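Local coordinates for sensor protein (PDB 3LIC) that probably senses an extracellular signal through its PDC-fold sensor domain and relays it across the membrane to histidine kinase activity, at residues D71-A76 against D166-R171; W118-K123 against F160-V165. All blocks are in the same frame, centred on the assembly; numbering follows the deposited sequence.

Both contacts lie in the first PDC domain and use strand 161-168; their centres are about 15 Å apart. Interaction 1 joins its later end to the start of strand 74-79, its neighbour in the antiparallel sheet; interaction 2 lays the short helix 119-122 against its earlier part. The two meet at Thr164, where Ala76 N lies 2.8 Å from Thr164 OG1 and Ser75 OG lies 2.9 Å from Thr164 O, both probable hydrogen bonds. On the side of the sheet that carries helix 119-122 they share an ethanediol, probably from the crystallisation liquor, which lies between the Trp120 ring and the polar groups of Asp166, Thr164 and Tyr136; its place is consistent with the ligand site of related PDC sensor domains.

Interaction 1: D71-A76 against D166-R171; sequences DFFGSA and DLALDR. With EDO (1,2-ethanediol), chain B.
Phe73 and Gly74 together face Asp166 in an antiparallel pairing that forms a classic beta bulge. Asp166 O takes the N-H of Phe73 at 2.8 Å and, more weakly, that of Gly74, while Asp166 N returns a nearly straight bond to Gly74 O (N-H...O 171°). Glycine suits this position because the Asp166 carboxylate lies close to where a side chain would begin. On the Asp71 side of the bulge the two segments separate, and a water bridges them, donating to Asp71 O and accepting from Ala168 N at 2.8 Å.

Phe73 turns its CG away from its own N (chi1 177°), which carries the ring beside the small methyl of Ala168; CD1 comes within 3.7 Å of Ala168 CB, and Asp166 CB sits at the ring edge. On the opposite side from the Phe73 ring, Leu167 CD2 meets Phe72 CD1 at 4.0 Å, one methyl of its branched end resting obliquely against the ring; two bulky apolar groups suit this buried spot. Asp166 OD1 accepts from the ethanediol O2 at 2.6 Å and is also hydrogen-bonded to Tyr93 OH, so polar groups hold this buried acid. Arg171 bends at chi3 to bring its guanidinium across the Asp71 side chain at about a right angle. Their salt bridge is long, 3.9 Å between Asp71 OD1 and Arg171 NH2, and purely one of charge, with no N-H aimed at the oxygen; a second water donates to Asp71 OD1 and accepts only weakly from Arg171 NH2. Firmer partners hold each end: Gln175 for Asp71 OD1 and the carbonyl of Pro70 for Arg171 NH1.

Strand 92-96 pairs with Phe73 and Ser75 on one flank and strand 145-153 with Leu167 on the other, placing the contact mid-sheet. Helix 2-46 packs on Phe72 and Leu167, and helix 55-68 also reaches Phe72.

Interaction 2: W118-K123 against F160-V165; sequences WDWWSK and FGVTTV. With EDO (1,2-ethanediol), chain B.
The indole of Trp120 carries the ethanediol on one face and Trp121 CB on the opposite face, while Val162 CG2 meets its edge in the ring plane. Ethanediol C1 stands over the middle of the ring system, 3.4 Å from Trp120 CE2, and Trp121 CB is offset toward the rim. Trp120 places its CG between its backbone N and carbonyl carbon (chi1 71°), a crowded arrangement that sets the CE3-CZ3 rim of the indole against Thr164 and Val162. There Val162 CG2 lies 3.8 Å from Trp120 CZ3.

The same methyl also reaches Trp121, 3.9 Å from its CE3, so one branch of valine fills the angle between two indoles. Gly161 CA approaches obliquely, 4.2 Å from Trp121 CZ3; its nearly fully extended backbone (phi 178°, psi -168°) is one that glycine adopts easily. Thr164 divides its labour: CG2 packs 3.6 Å from Trp120 CE3, while OG1 donates to ethanediol O1 at 2.6 Å. With Ala76 N as its other partner, this buried hydroxyl is satisfied.

Trp120 NE1 is hydrogen-bonded to Tyr111 OH, and Ala78 of strand 74-79 touches both indoles. Helix and strand therefore meet through apolar surfaces, with the polar groups of Thr164, Asp166 and Tyr136 gathered around the diol; a wall of flat indole beside such groups would probably suit a small ligand with both carbon and polar parts.

Interaction 1: D71-A76 against D166-R171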
ATOM      1  N   ASP A  71      -7.828  -1.682  10.222  1.00 18.25           N
ATOM      2  CA  ASP A  71      -7.293  -1.672   8.838  1.00 17.79           C
ATOM      3  C   ASP A  71      -5.804  -1.858   8.723  1.00 17.21           C
ATOM      4  O   ASP A  71      -5.366  -2.194   7.609  1.00 17.93           O
ATOM      5  CB  ASP A  71      -7.630  -0.388   8.101  1.00 17.95           C
ATOM      6  CG  ASP A  71      -9.094  -0.324   7.731  1.00 20.59           C
ATOM      7  OD1 ASP A  71      -9.634  -1.360   7.239  1.00 21.18           O
ATOM      8  OD2 ASP A  71      -9.698   0.749   7.931  1.00 23.56           O
ATOM      9  N   PHE A  72      -5.030  -1.623   9.814  1.00 14.73           N
ATOM     10  CA  PHE A  72      -3.547  -1.746   9.743  1.00 14.63           C
ATOM     11  C   PHE A  72      -3.121  -3.197   9.909  1.00 15.38           C
ATOM     12  O   PHE A  72      -3.650  -3.910  10.708  1.00 15.06           O
ATOM     13  CB  PHE A  72      -2.800  -0.859  10.756  1.00 14.15           C
ATOM     14  CG  PHE A  72      -3.193   0.637  10.722  1.00 14.55           C
ATOM     15  CD1 PHE A  72      -3.738   1.216   9.592  1.00 16.66           C
ATOM     16  CD2 PHE A  72      -2.910   1.455  11.795  1.00 21.20           C
ATOM     17  CE1 PHE A  72      -4.038   2.562   9.535  1.00 18.33           C
ATOM     18  CE2 PHE A  72      -3.217   2.827  11.775  1.00 19.81           C
ATOM     19  CZ  PHE A  72      -3.830   3.368  10.617  1.00 18.89           C
ATOM     20  N   PHE A  73      -2.171  -3.651   9.111  1.00 15.13           N
ATOM     21  CA  PHE A  73      -1.677  -4.992   9.257  1.00 15.51           C
ATOM     22  C   PHE A  73      -0.602  -5.053  10.354  1.00 15.19           C
ATOM     23  O   PHE A  73      -0.559  -5.984  11.178  1.00 17.24           O
ATOM     24  CB  PHE A  73      -1.052  -5.451   7.936  1.00 15.16           C
ATOM     25  CG  PHE A  73      -0.456  -6.804   8.039  1.00 16.90           C
ATOM     26  CD1 PHE A  73      -1.304  -7.944   8.079  1.00 15.19           C
ATOM     27  CD2 PHE A  73       0.943  -6.974   8.163  1.00 15.45           C
ATOM     28  CE1 PHE A  73      -0.770  -9.210   8.229  1.00  9.55           C
ATOM     29  CE2 PHE A  73       1.488  -8.253   8.336  1.00 13.43           C
ATOM     30  CZ  PHE A  73       0.605  -9.374   8.380  1.00 12.02           C
ATOM     31  N   GLY A  74       0.268  -4.057  10.385  1.00 13.20           N
ATOM     32  CA  GLY A  74       1.428  -4.127  11.247  1.00 12.10           C
ATOM     33  C   GLY A  74       2.054  -2.743  11.460  1.00 11.62           C
ATOM     34  O   GLY A  74       1.799  -1.810  10.710  1.00 10.35           O
ATOM     35  N   SER A  75       2.872  -2.605  12.489  1.00 12.44           N
ATOM     36  CA  SER A  75       3.561  -1.336  12.692  1.00 14.72           C
ATOM     37  C   SER A  75       4.939  -1.540  13.300  1.00 13.57           C
ATOM     38  O   SER A  75       5.118  -2.415  14.137  1.00 15.99           O
ATOM     39  CB  SER A  75       2.661  -0.416  13.541  1.00 14.66           C
ATOM     40  OG  SER A  75       3.432   0.674  14.020  1.00 18.43           O
ATOM     41  N   ALA A  76       5.935  -0.800  12.865  1.00 12.94           N
ATOM     42  CA  ALA A  76       7.270  -0.987  13.438  1.00 13.69           C
ATOM     43  C   ALA A  76       7.837   0.318  14.028  1.00 13.93           C
ATOM     44  O   ALA A  76       7.489   1.428  13.561  1.00 12.44           O
ATOM     45  CB  ALA A  76       8.254  -1.532  12.361  1.00 12.51           C
ATOM     46  N   ASP A 166       2.046  -0.863   8.119  1.00 14.05           N
ATOM     47  CA  ASP A 166       1.925  -1.792   6.984  1.00 13.20           C
ATOM     48  C   ASP A 166       0.454  -1.997   6.648  1.00 14.08           C
ATOM     49  O   ASP A 166      -0.399  -2.172   7.549  1.00 12.62           O
ATOM     50  CB  ASP A 166       2.536  -3.185   7.320  1.00 13.10           C
ATOM     51  CG  ASP A 166       4.018  -3.115   7.653  1.00 15.49           C
ATOM     52  OD1 ASP A 166       4.521  -4.064   8.305  1.00 12.67           O
ATOM     53  OD2 ASP A 166       4.680  -2.117   7.241  1.00 14.87           O
ATOM     54  N   LEU A 167       0.172  -2.025   5.345  1.00 14.52           N
ATOM     55  CA  LEU A 167      -1.147  -2.370   4.869  1.00 15.26           C
ATOM     56  C   LEU A 167      -1.025  -3.654   4.041  1.00 15.01           C
ATOM     57  O   LEU A 167      -0.299  -3.681   3.056  1.00 14.83           O
ATOM     58  CB  LEU A 167      -1.708  -1.247   3.988  1.00 14.48           C
ATOM     59  CG  LEU A 167      -1.921   0.129   4.632  1.00 16.88           C
ATOM     60  CD1 LEU A 167      -2.568   0.995   3.509  1.00 14.13           C
ATOM     61  CD2 LEU A 167      -2.865   0.061   5.858  1.00 10.33           C
ATOM     62  N   ALA A 168      -1.739  -4.714   4.434  1.00 14.72           N
ATOM     63  CA  ALA A 168      -1.621  -6.004   3.738  1.00 14.99           C
ATOM     64  C   ALA A 168      -2.328  -5.901   2.380  1.00 16.06           C
ATOM     65  O   ALA A 168      -3.507  -5.480   2.330  1.00 15.55           O
ATOM     66  CB  ALA A 168      -2.263  -7.112   4.588  1.00 13.43           C
ATOM     67  N   LEU A 169      -1.672  -6.267   1.279  1.00 16.68           N
ATOM     68  CA  LEU A 169      -2.367  -6.100   0.004  1.00 18.02           C
ATOM     69  C   LEU A 169      -3.568  -6.971  -0.128  1.00 18.98           C
ATOM     70  O   LEU A 169      -4.528  -6.562  -0.796  1.00 18.97           O
ATOM     71  CB  LEU A 169      -1.477  -6.396  -1.210  1.00 18.65           C
ATOM     72  CG  LEU A 169      -0.154  -5.659  -1.326  1.00 20.93           C
ATOM     73  CD1 LEU A 169       0.372  -5.942  -2.731  1.00 25.62           C
ATOM     74  CD2 LEU A 169      -0.213  -4.208  -1.108  1.00 16.70           C
ATOM     75  N   ASP A 170      -3.524  -8.190   0.411  1.00 19.44           N
ATOM     76  CA  ASP A 170      -4.718  -9.073   0.300  1.00 22.00           C
ATOM     77  C   ASP A 170      -6.000  -8.416   0.794  1.00 20.44           C
ATOM     78  O   ASP A 170      -7.104  -8.792   0.391  1.00 20.24           O
ATOM     79  CB  ASP A 170      -4.524 -10.431   1.026  1.00 23.47           C
ATOM     80  CG  ASP A 170      -3.567 -11.373   0.245  1.00 32.44           C
ATOM     81  OD1 ASP A 170      -3.254 -11.101  -0.965  1.00 40.76           O
ATOM     82  OD2 ASP A 170      -3.112 -12.385   0.835  1.00 41.99           O
ATOM     83  N   ARG A 171      -5.874  -7.423   1.654  1.00 19.04           N
ATOM     84  CA  ARG A 171      -7.093  -6.782   2.173  1.00 18.97           C
ATOM     85  C   ARG A 171      -7.674  -5.645   1.345  1.00 17.63           C
ATOM     86  O   ARG A 171      -8.801  -5.215   1.598  1.00 18.52           O
ATOM     87  CB  ARG A 171      -6.860  -6.299   3.591  1.00 17.98           C
ATOM     88  CG  ARG A 171      -6.658  -7.443   4.528  1.00 23.63           C
ATOM     89  CD  ARG A 171      -6.563  -6.973   5.966  1.00 27.39           C
ATOM     90  NE  ARG A 171      -7.856  -6.385   6.310  1.00 31.89           N
ATOM     91  CZ  ARG A 171      -8.087  -5.734   7.457  1.00 31.67           C
ATOM     92  NH1 ARG A 171      -7.102  -5.600   8.354  1.00 27.05           N
ATOM     93  NH2 ARG A 171      -9.287  -5.233   7.701  1.00 26.19           N
TER
HETATM   94  C1  EDO B   1       8.068  -2.595   8.270  1.00 16.62           C
HETATM   95  O1  EDO B   1       6.902  -1.890   8.749  1.00 13.29           O
HETATM   96  C2  EDO B   1       7.901  -4.111   8.335  1.00 14.01           C
HETATM   97  O2  EDO B   1       6.940  -4.536   7.338  1.00 16.44           O
HETATM   98  O   HOH W   1      -3.851  -3.970   6.195  1.00 15.07           O
HETATM   99  O   HOH W   2     -10.778  -2.978   8.888  1.00 39.71           O

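Interaction 2: W118-K123 against F160-V165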
ATOM      1  N   TRP A 118      15.642  -2.833   1.784  1.00 23.38           N
ATOM      2  CA  TRP A 118      14.390  -2.503   2.417  1.00 21.82           C
ATOM      3  C   TRP A 118      14.021  -1.006   2.201  1.00 22.75           C
ATOM      4  O   TRP A 118      14.453  -0.141   2.970  1.00 21.78           O
ATOM      5  CB  TRP A 118      14.446  -2.940   3.905  1.00 21.34           C
ATOM      6  CG  TRP A 118      14.676  -4.486   4.016  1.00 16.64           C
ATOM      7  CD1 TRP A 118      15.858  -5.134   4.220  1.00 12.77           C
ATOM      8  CD2 TRP A 118      13.674  -5.506   3.884  1.00 12.59           C
ATOM      9  NE1 TRP A 118      15.669  -6.550   4.219  1.00 15.80           N
ATOM     10  CE2 TRP A 118      14.337  -6.784   3.969  1.00 15.84           C
ATOM     11  CE3 TRP A 118      12.319  -5.477   3.574  1.00 11.78           C
ATOM     12  CZ2 TRP A 118      13.644  -7.996   3.868  1.00 14.96           C
ATOM     13  CZ3 TRP A 118      11.613  -6.680   3.488  1.00  9.60           C
ATOM     14  CH2 TRP A 118      12.282  -7.934   3.676  1.00 15.91           C
ATOM     15  N   ASP A 119      13.207  -0.741   1.159  1.00 23.23           N
ATOM     16  CA  ASP A 119      12.692   0.608   0.838  1.00 24.90           C
ATOM     17  C   ASP A 119      12.240   1.343   2.057  1.00 23.76           C
ATOM     18  O   ASP A 119      12.622   2.517   2.294  1.00 23.90           O
ATOM     19  CB  ASP A 119      11.438   0.495  -0.062  1.00 27.20           C
ATOM     20  CG  ASP A 119      11.732   0.846  -1.505  1.00 32.10           C
ATOM     21  OD1 ASP A 119      12.965   0.908  -1.799  1.00 30.51           O
ATOM     22  OD2 ASP A 119      10.730   1.086  -2.275  1.00 35.75           O
ATOM     23  N   TRP A 120      11.406   0.653   2.848  1.00 21.15           N
ATOM     24  CA  TRP A 120      10.779   1.313   3.988  1.00 19.30           C
ATOM     25  C   TRP A 120      11.729   1.932   5.003  1.00 19.25           C
ATOM     26  O   TRP A 120      11.324   2.801   5.777  1.00 17.79           O
ATOM     27  CB  TRP A 120       9.791   0.373   4.688  1.00 17.57           C
ATOM     28  CG  TRP A 120      10.376  -0.775   5.455  1.00 14.90           C
ATOM     29  CD1 TRP A 120      10.406  -2.129   5.069  1.00  8.66           C
ATOM     30  CD2 TRP A 120      10.877  -0.732   6.793  1.00 13.03           C
ATOM     31  NE1 TRP A 120      10.931  -2.891   6.069  1.00 10.88           N
ATOM     32  CE2 TRP A 120      11.255  -2.079   7.137  1.00 10.88           C
ATOM     33  CE3 TRP A 120      11.045   0.311   7.750  1.00 12.30           C
ATOM     34  CZ2 TRP A 120      11.743  -2.421   8.402  1.00  9.53           C
ATOM     35  CZ3 TRP A 120      11.594  -0.021   9.033  1.00 13.18           C
ATOM     36  CH2 TRP A 120      11.921  -1.394   9.351  1.00 10.13           C
ATOM     37  N   TRP A 121      12.954   1.403   5.060  1.00 21.06           N
ATOM     38  CA  TRP A 121      14.013   1.963   5.893  1.00 21.80           C
ATOM     39  C   TRP A 121      14.861   2.945   5.034  1.00 24.09           C
ATOM     40  O   TRP A 121      14.935   4.112   5.337  1.00 24.40           O
ATOM     41  CB  TRP A 121      14.920   0.875   6.475  1.00 20.24           C
ATOM     42  CG  TRP A 121      16.110   1.541   7.129  1.00 18.99           C
ATOM     43  CD1 TRP A 121      17.334   1.780   6.561  1.00 16.68           C
ATOM     44  CD2 TRP A 121      16.143   2.170   8.431  1.00 15.66           C
ATOM     45  NE1 TRP A 121      18.132   2.454   7.451  1.00 17.36           N
ATOM     46  CE2 TRP A 121      17.429   2.742   8.582  1.00 12.52           C
ATOM     47  CE3 TRP A 121      15.203   2.317   9.466  1.00 13.34           C
ATOM     48  CZ2 TRP A 121      17.834   3.420   9.736  1.00 15.11           C
ATOM     49  CZ3 TRP A 121      15.600   3.025  10.641  1.00 17.38           C
ATOM     50  CH2 TRP A 121      16.924   3.547  10.767  1.00 13.75           C
ATOM     51  N   SER A 122      15.444   2.457   3.947  1.00 26.34           N
ATOM     52  CA  SER A 122      16.448   3.212   3.199  1.00 29.67           C
ATOM     53  C   SER A 122      15.894   4.550   2.705  1.00 33.33           C
ATOM     54  O   SER A 122      16.529   5.603   2.891  1.00 34.27           O
ATOM     55  CB  SER A 122      16.903   2.406   2.002  1.00 29.24           C
ATOM     56  OG  SER A 122      17.526   1.210   2.376  1.00 26.77           O
ATOM     57  N   LYS A 123      14.722   4.532   2.070  1.00 36.10           N
ATOM     58  CA  LYS A 123      14.223   5.776   1.473  1.00 39.59           C
ATOM     59  C   LYS A 123      13.956   6.841   2.550  1.00 41.81           C
ATOM     60  O   LYS A 123      14.277   8.022   2.389  1.00 43.92           O
ATOM     61  CB  LYS A 123      12.999   5.504   0.614  1.00 38.94           C
ATOM     62  CG  LYS A 123      13.373   5.094  -0.782  1.00 41.40           C
ATOM     63  CD  LYS A 123      14.286   6.190  -1.387  1.00 47.66           C
ATOM     64  CE  LYS A 123      14.469   6.091  -2.921  1.00 48.09           C
ATOM     65  NZ  LYS A 123      15.638   6.959  -3.340  1.00 50.07           N
ATOM     66  N   PHE A 160      16.724   9.728  14.488  1.00 40.88           N
ATOM     67  CA  PHE A 160      17.262   8.456  14.962  1.00 35.96           C
ATOM     68  C   PHE A 160      16.472   7.177  14.620  1.00 32.75           C
ATOM     69  O   PHE A 160      16.863   6.096  15.013  1.00 32.15           O
ATOM     70  CB  PHE A 160      17.783   8.530  16.434  1.00 36.67           C
ATOM     71  CG  PHE A 160      16.787   9.033  17.454  1.00 37.37           C
ATOM     72  CD1 PHE A 160      16.366   8.198  18.502  1.00 38.97           C
ATOM     73  CD2 PHE A 160      16.301  10.335  17.406  1.00 39.38           C
ATOM     74  CE1 PHE A 160      15.436   8.625  19.459  1.00 39.95           C
ATOM     75  CE2 PHE A 160      15.365  10.792  18.374  1.00 40.94           C
ATOM     76  CZ  PHE A 160      14.934   9.930  19.411  1.00 40.37           C
ATOM     77  N   GLY A 161      15.389   7.301  13.842  1.00 29.76           N
ATOM     78  CA  GLY A 161      14.673   6.157  13.296  1.00 25.48           C
ATOM     79  C   GLY A 161      13.433   6.438  12.470  1.00 23.59           C
ATOM     80  O   GLY A 161      13.142   7.571  12.134  1.00 23.05           O
ATOM     81  N   VAL A 162      12.653   5.403  12.178  1.00 21.38           N
ATOM     82  CA  VAL A 162      11.299   5.593  11.601  1.00 18.18           C
ATOM     83  C   VAL A 162      10.240   4.758  12.355  1.00 17.58           C
ATOM     84  O   VAL A 162      10.558   3.717  12.957  1.00 18.29           O
ATOM     85  CB  VAL A 162      11.337   5.130  10.162  1.00 19.56           C
ATOM     86  CG1 VAL A 162      12.473   5.864   9.350  1.00 18.48           C
ATOM     87  CG2 VAL A 162      11.598   3.597  10.088  1.00 18.03           C
ATOM     88  N   THR A 163       8.985   5.184  12.343  1.00 15.06           N
ATOM     89  CA  THR A 163       7.876   4.325  12.708  1.00 12.87           C
ATOM     90  C   THR A 163       7.094   4.064  11.404  1.00 12.70           C
ATOM     91  O   THR A 163       7.219   4.832  10.443  1.00 13.22           O
ATOM     92  CB  THR A 163       6.983   4.938  13.757  1.00 13.23           C
ATOM     93  OG1 THR A 163       6.249   6.030  13.189  1.00 14.52           O
ATOM     94  CG2 THR A 163       7.819   5.494  14.920  1.00 10.75           C
ATOM     95  N   THR A 164       6.323   2.987  11.351  1.00 11.22           N
ATOM     96  CA  THR A 164       5.779   2.540  10.077  1.00 11.91           C
ATOM     97  C   THR A 164       4.379   2.114  10.291  1.00 12.34           C
ATOM     98  O   THR A 164       3.982   1.849  11.424  1.00 13.02           O
ATOM     99  CB  THR A 164       6.528   1.311   9.462  1.00 11.06           C
ATOM    100  OG1 THR A 164       6.364   0.170  10.307  1.00 12.71           O
ATOM    101  CG2 THR A 164       8.043   1.597   9.177  1.00  8.95           C
ATOM    102  N   VAL A 165       3.614   2.023   9.221  1.00 12.21           N
ATOM    103  CA  VAL A 165       2.339   1.289   9.271  1.00 13.11           C
ATOM    104  C   VAL A 165       2.394   0.426   7.991  1.00 13.85           C
ATOM    105  O   VAL A 165       2.830   0.908   6.914  1.00 14.57           O
ATOM    106  CB  VAL A 165       1.069   2.238   9.328  1.00 12.86           C
ATOM    107  CG1 VAL A 165      -0.204   1.477   9.373  1.00 15.87           C
ATOM    108  CG2 VAL A 165       1.035   2.983  10.648  1.00 17.21           C
TER
HETATM  109  C1  EDO B   1       8.068  -2.595   8.270  1.00 16.62           C
HETATM  110  O1  EDO B   1       6.902  -1.890   8.749  1.00 13.29           O
HETATM  111  C2  EDO B   1       7.901  -4.111   8.335  1.00 14.01           C
HETATM  112  O2  EDO B   1       6.940  -4.536   7.338  1.00 16.44           O